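Local structure of Blr3880 protein (Bradyrhizobium japonicum, 2OOD) at residues A[208-213]-A[244-249]. The protein probably catalyses the zinc-dependent hydrolytic deamination of guanine to xanthine and ammonia, a step of purine breakdown. Numbering follows the deposited sequence.
Sequences AFGASP and GVLVEH
His249 meets Ala208 and Ala211 where 208-213, the turn between strand 199-205 and helix 213-225 of the amidohydrolase TIM barrel, faces the end of helix 239-248. The imidazole of His249, just past that helix, presents its edge: Ala208 O and Ala211 O both lie in the ring plane beside NE2. The NE2-H is thus shared between two carbonyls. His249 NE2 lies 3.3 Å from Ala208 O in one bond and 3.1 Å from Ala211 O in the other, both weak and bent. Ala208 O also accepts from Ala211 N at 2.9 Å, so the histidine adds to a turn already closed by backbone. A leucine in place of His249 would probably leave both carbonyls without the ring N-H and remove this polar link to the turn, the apolar contacts remaining. In Phe209, CG anti to its own N (chi1 -175°) carries the ring to Gly244 and Glu248. Gly244 C approaches the ring edge, 3.8 Å from Phe209 CD1, whereas Glu248 CG comes in obliquely. The ring and the Glu248 carboxylate stand 77° apart, and OE1 turns to a salt bridge with Arg169. The side chain of Phe209 is about 6 Å from the bound guanine, placing this packing near the pocket. Val245 packs on the start of the turn, its CG1 3.8 Å from Ala208 CB and its CG2 3.7 Å from Phe209 CB.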
# COMPACT_ATOMS: atom_id res chain seq x y z
N ALA A 208 -10.97 6.50 25.22
CA ALA A 208 -11.50 7.58 26.06
C ALA A 208 -12.80 8.16 25.54
O ALA A 208 -13.75 8.33 26.30
CB ALA A 208 -10.45 8.67 26.23
N PHE A 209 -12.84 8.46 24.25
CA PHE A 209 -14.04 9.04 23.67
C PHE A 209 -15.30 8.23 23.94
O PHE A 209 -16.40 8.78 24.01
CB PHE A 209 -13.88 9.22 22.17
CG PHE A 209 -15.03 9.93 21.52
CD1 PHE A 209 -15.35 11.23 21.87
CD2 PHE A 209 -15.78 9.29 20.53
CE1 PHE A 209 -16.41 11.91 21.25
CE2 PHE A 209 -16.85 9.96 19.90
CZ PHE A 209 -17.16 11.27 20.26
N GLY A 210 -15.15 6.91 24.08
CA GLY A 210 -16.29 6.06 24.33
C GLY A 210 -16.25 5.42 25.71
O GLY A 210 -16.84 4.35 25.91
N ALA A 211 -15.59 6.08 26.66
CA ALA A 211 -15.47 5.55 28.01
C ALA A 211 -15.77 6.57 29.11
O ALA A 211 -14.99 7.50 29.34
CB ALA A 211 -14.08 4.99 28.22
N SER A 212 -16.91 6.39 29.78
CA SER A 212 -17.28 7.29 30.87
C SER A 212 -16.26 7.12 31.99
O SER A 212 -15.59 6.08 32.09
CB SER A 212 -18.66 6.93 31.42
OG SER A 212 -18.54 5.92 32.42
N PRO A 213 -16.12 8.14 32.85
CA PRO A 213 -15.15 8.01 33.94
C PRO A 213 -15.42 6.81 34.85
O PRO A 213 -14.52 6.37 35.58
CB PRO A 213 -15.24 9.36 34.66
CG PRO A 213 -16.63 9.81 34.37
CD PRO A 213 -16.80 9.44 32.91
N GLY A 244 -13.27 15.75 20.83
CA GLY A 244 -14.35 15.15 21.60
C GLY A 244 -13.91 14.62 22.96
O GLY A 244 -14.60 14.83 23.96
N VAL A 245 -12.77 13.94 22.99
CA VAL A 245 -12.22 13.38 24.22
C VAL A 245 -12.02 14.43 25.31
O VAL A 245 -12.37 14.20 26.48
CB VAL A 245 -10.86 12.67 23.94
CG1 VAL A 245 -10.16 12.31 25.25
CG2 VAL A 245 -11.10 11.43 23.11
N LEU A 246 -11.46 15.59 24.94
CA LEU A 246 -11.23 16.65 25.91
C LEU A 246 -12.55 17.28 26.31
O LEU A 246 -12.64 18.01 27.30
CB LEU A 246 -10.28 17.71 25.36
CG LEU A 246 -8.82 17.24 25.28
CD1 LEU A 246 -7.96 18.37 24.72
CD2 LEU A 246 -8.32 16.81 26.67
N VAL A 247 -13.58 17.00 25.52
CA VAL A 247 -14.91 17.51 25.83
C VAL A 247 -15.57 16.50 26.78
O VAL A 247 -16.09 16.87 27.83
CB VAL A 247 -15.77 17.68 24.54
CG1 VAL A 247 -17.21 18.04 24.90
CG2 VAL A 247 -15.17 18.78 23.68
N GLU A 248 -15.52 15.22 26.41
CA GLU A 248 -16.09 14.15 27.24
C GLU A 248 -15.34 14.02 28.58
O GLU A 248 -15.82 13.39 29.53
CB GLU A 248 -16.00 12.80 26.52
CG GLU A 248 -16.65 12.74 25.14
CD GLU A 248 -18.15 12.61 25.20
OE1 GLU A 248 -18.64 11.83 26.06
OE2 GLU A 248 -18.85 13.28 24.39
N HIS A 249 -14.13 14.59 28.62
CA HIS A 249 -13.29 14.57 29.82
C HIS A 249 -12.71 15.96 30.01
O HIS A 249 -11.50 16.21 29.78
CB HIS A 249 -12.17 13.53 29.66
CG HIS A 249 -12.66 12.13 29.60
ND1 HIS A 249 -13.18 11.47 30.70
CD2 HIS A 249 -12.78 11.26 28.56
CE1 HIS A 249 -13.59 10.27 30.34
NE2 HIS A 249 -13.35 10.11 29.05